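Local coordinates for protein UL37 (Suid herpesvirus 1, PDB 4K70) that serves as an inner tegument protein of the virus particle, the N-terminal half being present here, and is implicated in the control of viral trafficking, at residues A[118-130]-A[163-177]. Sequence-based numbering, arbitrary orientation.
Sequences FGPDAMFRLVSEW and LVQPRFATLYDMDFV. With NA (sodium ion), chain I.
An aromatic cluster of Trp130, Phe168 and Phe176 joins Trp130, about three turns into helix 120-137, to the largely irregular chain from Leu163, with Phe176 and Val177 in the first turn of helix 175-188. Trp130 is its centre, with CG anti to the backbone N (chi1 -168°), which carries the indole in among the residues of 163-177. One indole face receives CG2 of Val177 and the opposite face CD2 of Leu163, the latter 4.1 Å from the centroid of the five-membered ring. A wide indole suits this place because it offers two apolar faces and one donor: NE1 of Trp130 gives a bent hydrogen bond (2.9 Å, 141°) to a lone pair of Leu163 O. The flat ring of Phe168 serves two neighbours, one face taking the indole edge in a T-shaped pair, planes at 75°, the other CG of Arg167. Phe176 in turn points its edge at the six-membered ring of Trp130. In this all-helical part of UL37 the packing continues back along the helix through Leu171, whose forked end reaches two helix residues, CD1 lying 4.0 Å from Trp130 CB and CD2 3.8 Å from Met123 SD. Phe118, just ahead of the helix, has its edge in plane with Thr170 O, CE1 at 3.5 Å, and helix 438-458 also packs on Phe118. At the helix start, Asp121 OD1 binds a sodium ion together with Asn99.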
loop_
_atom_site.group_PDB
_atom_site.type_symbol
_atom_site.label_atom_id
_atom_site.label_comp_id
_atom_site.label_asym_id
_atom_site.label_seq_id
_atom_site.Cartn_x
_atom_site.Cartn_y
_atom_site.Cartn_z
ATOM N N PHE A 118 -11.957 -23.506 11.121
ATOM C CA PHE A 118 -10.863 -23.617 10.146
ATOM C C PHE A 118 -10.949 -24.872 9.273
ATOM O O PHE A 118 -9.950 -25.313 8.684
ATOM C CB PHE A 118 -9.511 -23.504 10.840
ATOM C CG PHE A 118 -9.232 -22.121 11.362
ATOM C CD1 PHE A 118 -8.756 -21.131 10.514
ATOM C CD2 PHE A 118 -9.474 -21.805 12.690
ATOM C CE1 PHE A 118 -8.510 -19.839 10.991
ATOM C CE2 PHE A 118 -9.230 -20.529 13.174
ATOM C CZ PHE A 118 -8.746 -19.545 12.325
ATOM N N GLY A 119 -12.164 -25.404 9.171
ATOM C CA GLY A 119 -12.454 -26.582 8.379
ATOM C C GLY A 119 -12.670 -26.257 6.913
ATOM O O GLY A 119 -12.591 -25.093 6.506
ATOM N N PRO A 120 -12.924 -27.292 6.103
ATOM C CA PRO A 120 -13.059 -27.175 4.650
ATOM C C PRO A 120 -14.287 -26.392 4.229
ATOM O O PRO A 120 -14.184 -25.594 3.308
ATOM C CB PRO A 120 -13.153 -28.642 4.178
ATOM C CG PRO A 120 -13.542 -29.426 5.407
ATOM C CD PRO A 120 -12.884 -28.698 6.544
ATOM N N ASP A 121 -15.427 -26.612 4.882
ATOM C CA ASP A 121 -16.646 -25.869 4.568
ATOM C C ASP A 121 -16.439 -24.375 4.804
ATOM O O ASP A 121 -16.825 -23.544 3.991
ATOM C CB ASP A 121 -17.811 -26.320 5.464
ATOM C CG ASP A 121 -18.172 -27.796 5.290
ATOM O OD1 ASP A 121 -17.708 -28.434 4.312
ATOM O OD2 ASP A 121 -18.941 -28.310 6.141
ATOM N N ALA A 122 -15.847 -24.051 5.945
ATOM C CA ALA A 122 -15.621 -22.662 6.336
ATOM C C ALA A 122 -14.592 -22.002 5.419
ATOM O O ALA A 122 -14.804 -20.903 4.896
ATOM C CB ALA A 122 -15.160 -22.606 7.774
ATOM N N MET A 123 -13.475 -22.685 5.213
ATOM C CA MET A 123 -12.420 -22.115 4.380
ATOM C C MET A 123 -12.865 -21.941 2.926
ATOM O O MET A 123 -12.552 -20.939 2.301
ATOM C CB MET A 123 -11.129 -22.918 4.515
ATOM C CG MET A 123 -10.475 -22.758 5.893
ATOM S SD MET A 123 -9.959 -21.054 6.346
ATOM C CE MET A 123 -11.443 -20.431 7.151
ATOM N N PHE A 124 -13.625 -22.893 2.398
ATOM C CA PHE A 124 -14.141 -22.773 1.043
ATOM C C PHE A 124 -15.019 -21.538 0.903
ATOM O O PHE A 124 -14.871 -20.764 -0.034
ATOM C CB PHE A 124 -14.934 -24.022 0.633
ATOM C CG PHE A 124 -15.469 -23.954 -0.776
ATOM C CD1 PHE A 124 -14.644 -24.229 -1.858
ATOM C CD2 PHE A 124 -16.784 -23.584 -1.018
ATOM C CE1 PHE A 124 -15.120 -24.143 -3.154
ATOM C CE2 PHE A 124 -17.266 -23.498 -2.316
ATOM C CZ PHE A 124 -16.433 -23.775 -3.384
ATOM N N ARG A 125 -15.947 -21.370 1.839
ATOM C CA ARG A 125 -16.871 -20.245 1.810
ATOM C C ARG A 125 -16.174 -18.886 1.981
ATOM O O ARG A 125 -16.344 -17.996 1.150
ATOM C CB ARG A 125 -17.980 -20.433 2.870
ATOM C CG ARG A 125 -19.100 -19.386 2.830
ATOM C CD ARG A 125 -20.165 -19.616 3.928
ATOM N NE ARG A 125 -19.589 -19.550 5.266
ATOM C CZ ARG A 125 -19.472 -20.588 6.090
ATOM N NH1 ARG A 125 -19.911 -21.789 5.725
ATOM N NH2 ARG A 125 -18.919 -20.422 7.289
ATOM N N LEU A 126 -15.406 -18.718 3.058
ATOM C CA LEU A 126 -14.772 -17.426 3.334
ATOM C C LEU A 126 -13.698 -17.049 2.312
ATOM O O LEU A 126 -13.628 -15.901 1.901
ATOM C CB LEU A 126 -14.175 -17.372 4.742
ATOM C CG LEU A 126 -15.172 -17.334 5.907
ATOM C CD1 LEU A 126 -14.428 -17.302 7.236
ATOM C CD2 LEU A 126 -16.126 -16.148 5.787
ATOM N N VAL A 127 -12.863 -18.003 1.908
ATOM C CA VAL A 127 -11.785 -17.665 0.979
ATOM C C VAL A 127 -12.335 -17.367 -0.411
ATOM O O VAL A 127 -11.844 -16.478 -1.101
ATOM C CB VAL A 127 -10.656 -18.720 0.960
ATOM C CG1 VAL A 127 -9.543 -18.294 0.011
ATOM C CG2 VAL A 127 -10.096 -18.909 2.378
ATOM N N SER A 128 -13.369 -18.095 -0.814
ATOM C CA SER A 128 -14.078 -17.785 -2.043
ATOM C C SER A 128 -14.595 -16.356 -2.005
ATOM O O SER A 128 -14.429 -15.618 -2.963
ATOM C CB SER A 128 -15.254 -18.749 -2.244
ATOM O OG SER A 128 -14.793 -20.030 -2.660
ATOM N N GLU A 129 -15.249 -15.988 -0.900
ATOM C CA GLU A 129 -15.768 -14.634 -0.721
ATOM C C GLU A 129 -14.658 -13.611 -0.726
ATOM O O GLU A 129 -14.772 -12.571 -1.367
ATOM C CB GLU A 129 -16.544 -14.513 0.592
ATOM C CG GLU A 129 -17.784 -15.374 0.643
ATOM C CD GLU A 129 -18.536 -15.204 1.952
ATOM O OE1 GLU A 129 -18.304 -14.183 2.641
ATOM O OE2 GLU A 129 -19.349 -16.078 2.286
ATOM N N TRP A 130 -13.578 -13.913 -0.012
ATOM C CA TRP A 130 -12.431 -13.020 0.035
ATOM C C TRP A 130 -11.843 -12.800 -1.371
ATOM O O TRP A 130 -11.575 -11.657 -1.766
ATOM C CB TRP A 130 -11.384 -13.555 1.016
ATOM C CG TRP A 130 -10.293 -12.572 1.343
ATOM C CD1 TRP A 130 -10.246 -11.728 2.415
ATOM C CD2 TRP A 130 -9.088 -12.340 0.594
ATOM N NE1 TRP A 130 -9.085 -10.991 2.379
ATOM C CE2 TRP A 130 -8.364 -11.343 1.271
ATOM C CE3 TRP A 130 -8.556 -12.883 -0.581
ATOM C CZ2 TRP A 130 -7.126 -10.867 0.806
ATOM C CZ3 TRP A 130 -7.328 -12.409 -1.041
ATOM C CH2 TRP A 130 -6.629 -11.416 -0.346
ATOM N N LEU A 163 -11.512 -6.451 2.300
ATOM C CA LEU A 163 -10.564 -7.544 2.482
ATOM C C LEU A 163 -10.147 -7.752 3.929
ATOM O O LEU A 163 -9.619 -8.812 4.261
ATOM C CB LEU A 163 -9.303 -7.285 1.616
ATOM C CG LEU A 163 -9.558 -7.134 0.116
ATOM C CD1 LEU A 163 -8.247 -6.852 -0.680
ATOM C CD2 LEU A 163 -10.244 -8.364 -0.417
ATOM N N VAL A 164 -10.350 -6.740 4.779
ATOM C CA VAL A 164 -9.959 -6.829 6.191
ATOM C C VAL A 164 -11.149 -6.591 7.151
ATOM O O VAL A 164 -10.961 -6.236 8.317
ATOM C CB VAL A 164 -8.774 -5.904 6.535
ATOM C CG1 VAL A 164 -7.538 -6.221 5.617
ATOM C CG2 VAL A 164 -9.157 -4.435 6.411
ATOM N N GLN A 165 -12.364 -6.773 6.649
ATOM C CA GLN A 165 -13.559 -6.699 7.496
ATOM C C GLN A 165 -13.599 -7.876 8.470
ATOM O O GLN A 165 -12.983 -8.908 8.223
ATOM C CB GLN A 165 -14.831 -6.677 6.649
ATOM C CG GLN A 165 -15.045 -7.941 5.794
ATOM C CD GLN A 165 -16.291 -7.826 4.946
ATOM O OE1 GLN A 165 -17.407 -7.902 5.457
ATOM N NE2 GLN A 165 -16.110 -7.613 3.648
ATOM N N PRO A 166 -14.344 -7.724 9.581
ATOM C CA PRO A 166 -14.346 -8.718 10.662
ATOM C C PRO A 166 -14.745 -10.132 10.216
ATOM O O PRO A 166 -14.227 -11.097 10.765
ATOM C CB PRO A 166 -15.376 -8.156 11.655
ATOM C CG PRO A 166 -15.310 -6.654 11.433
ATOM C CD PRO A 166 -15.114 -6.518 9.929
ATOM N N ARG A 167 -15.633 -10.263 9.246
ATOM C CA ARG A 167 -16.003 -11.610 8.805
ATOM C C ARG A 167 -14.795 -12.360 8.233
ATOM O O ARG A 167 -14.787 -13.598 8.178
ATOM C CB ARG A 167 -17.153 -11.575 7.802
ATOM C CG ARG A 167 -16.758 -11.116 6.438
ATOM C CD ARG A 167 -17.971 -10.935 5.525
ATOM N NE ARG A 167 -18.982 -11.976 5.703
ATOM C CZ ARG A 167 -18.844 -13.241 5.328
ATOM N NH1 ARG A 167 -17.717 -13.639 4.756
ATOM N NH2 ARG A 167 -19.832 -14.112 5.530
ATOM N N PHE A 168 -13.765 -11.613 7.838
ATOM C CA PHE A 168 -12.522 -12.232 7.358
ATOM C C PHE A 168 -11.425 -12.217 8.407
ATOM O O PHE A 168 -10.255 -12.414 8.083
ATOM C CB PHE A 168 -12.034 -11.533 6.090
ATOM C CG PHE A 168 -12.963 -11.693 4.929
ATOM C CD1 PHE A 168 -13.605 -12.904 4.709
ATOM C CD2 PHE A 168 -13.221 -10.627 4.077
ATOM C CE1 PHE A 168 -14.478 -13.065 3.642
ATOM C CE2 PHE A 168 -14.087 -10.779 3.003
ATOM C CZ PHE A 168 -14.722 -12.002 2.787
ATOM N N ALA A 169 -11.791 -11.957 9.659
ATOM C CA ALA A 169 -10.809 -11.927 10.744
ATOM C C ALA A 169 -9.983 -13.208 10.875
ATOM O O ALA A 169 -8.784 -13.142 11.142
ATOM C CB ALA A 169 -11.472 -11.575 12.084
ATOM N N THR A 170 -10.601 -14.372 10.696
ATOM C CA THR A 170 -9.841 -15.620 10.816
ATOM C C THR A 170 -8.848 -15.816 9.662
ATOM O O THR A 170 -7.935 -16.631 9.776
ATOM C CB THR A 170 -10.739 -16.869 10.955
ATOM O OG1 THR A 170 -11.614 -16.976 9.823
ATOM C CG2 THR A 170 -11.559 -16.794 12.264
ATOM N N LEU A 171 -8.999 -15.047 8.577
ATOM C CA LEU A 171 -8.044 -15.117 7.457
ATOM C C LEU A 171 -6.937 -14.080 7.493
ATOM O O LEU A 171 -5.985 -14.170 6.712
ATOM C CB LEU A 171 -8.749 -14.949 6.109
ATOM C CG LEU A 171 -9.977 -15.791 5.834
ATOM C CD1 LEU A 171 -10.518 -15.417 4.461
ATOM C CD2 LEU A 171 -9.644 -17.277 5.938
ATOM N N TYR A 172 -7.064 -13.098 8.377
ATOM C CA TYR A 172 -6.222 -11.903 8.348
ATOM C C TYR A 172 -4.717 -12.158 8.472
ATOM O O TYR A 172 -3.930 -11.627 7.696
ATOM C CB TYR A 172 -6.671 -10.916 9.431
ATOM C CG TYR A 172 -5.884 -9.636 9.446
ATOM C CD1 TYR A 172 -6.108 -8.657 8.494
ATOM C CD2 TYR A 172 -4.917 -9.408 10.409
ATOM C CE1 TYR A 172 -5.385 -7.475 8.497
ATOM C CE2 TYR A 172 -4.176 -8.240 10.418
ATOM C CZ TYR A 172 -4.424 -7.273 9.460
ATOM O OH TYR A 172 -3.712 -6.095 9.466
ATOM N N ASP A 173 -4.312 -12.957 9.453
ATOM C CA ASP A 173 -2.899 -13.231 9.643
ATOM C C ASP A 173 -2.350 -14.241 8.613
ATOM O O ASP A 173 -1.176 -14.570 8.651
ATOM C CB ASP A 173 -2.645 -13.759 11.055
ATOM C CG ASP A 173 -1.157 -13.876 11.388
ATOM O OD1 ASP A 173 -0.441 -12.862 11.282
ATOM O OD2 ASP A 173 -0.702 -14.986 11.752
ATOM N N MET A 174 -3.184 -14.753 7.714
ATOM C CA MET A 174 -2.686 -15.768 6.772
ATOM C C MET A 174 -1.818 -15.101 5.707
ATOM O O MET A 174 -2.134 -14.010 5.233
ATOM C CB MET A 174 -3.819 -16.558 6.127
ATOM C CG MET A 174 -4.734 -17.272 7.143
ATOM S SD MET A 174 -5.801 -18.437 6.315
ATOM C CE MET A 174 -6.558 -19.263 7.731
ATOM N N ASP A 175 -0.728 -15.758 5.326
ATOM C CA ASP A 175 0.245 -15.143 4.419
ATOM C C ASP A 175 -0.355 -14.673 3.097
ATOM O O ASP A 175 -0.046 -13.575 2.627
ATOM C CB ASP A 175 1.440 -16.071 4.176
ATOM C CG ASP A 175 2.262 -16.303 5.436
ATOM O OD1 ASP A 175 2.147 -15.496 6.378
ATOM O OD2 ASP A 175 3.020 -17.292 5.490
ATOM N N PHE A 176 -1.200 -15.491 2.478
ATOM C CA PHE A 176 -1.770 -15.083 1.194
ATOM C C PHE A 176 -2.614 -13.800 1.294
ATOM O O PHE A 176 -2.696 -13.018 0.343
ATOM C CB PHE A 176 -2.541 -16.227 0.518
ATOM C CG PHE A 176 -3.850 -16.555 1.174
ATOM C CD1 PHE A 176 -3.913 -17.472 2.216
ATOM C CD2 PHE A 176 -5.024 -15.973 0.726
ATOM C CE1 PHE A 176 -5.124 -17.787 2.812
ATOM C CE2 PHE A 176 -6.243 -16.280 1.325
ATOM C CZ PHE A 176 -6.291 -17.191 2.369
ATOM N N VAL A 177 -3.234 -13.571 2.448
ATOM C CA VAL A 177 -3.995 -12.343 2.630
ATOM C C VAL A 177 -3.085 -11.120 2.711
ATOM O O VAL A 177 -3.344 -10.098 2.081
ATOM C CB VAL A 177 -4.883 -12.389 3.883
ATOM C CG1 VAL A 177 -5.376 -10.985 4.210
ATOM C CG2 VAL A 177 -6.057 -13.359 3.668
HETATM NA NA NA I . -15.853 -28.842 2.220
HETATM O O HOH W 1 -15.695 -31.292 1.402
#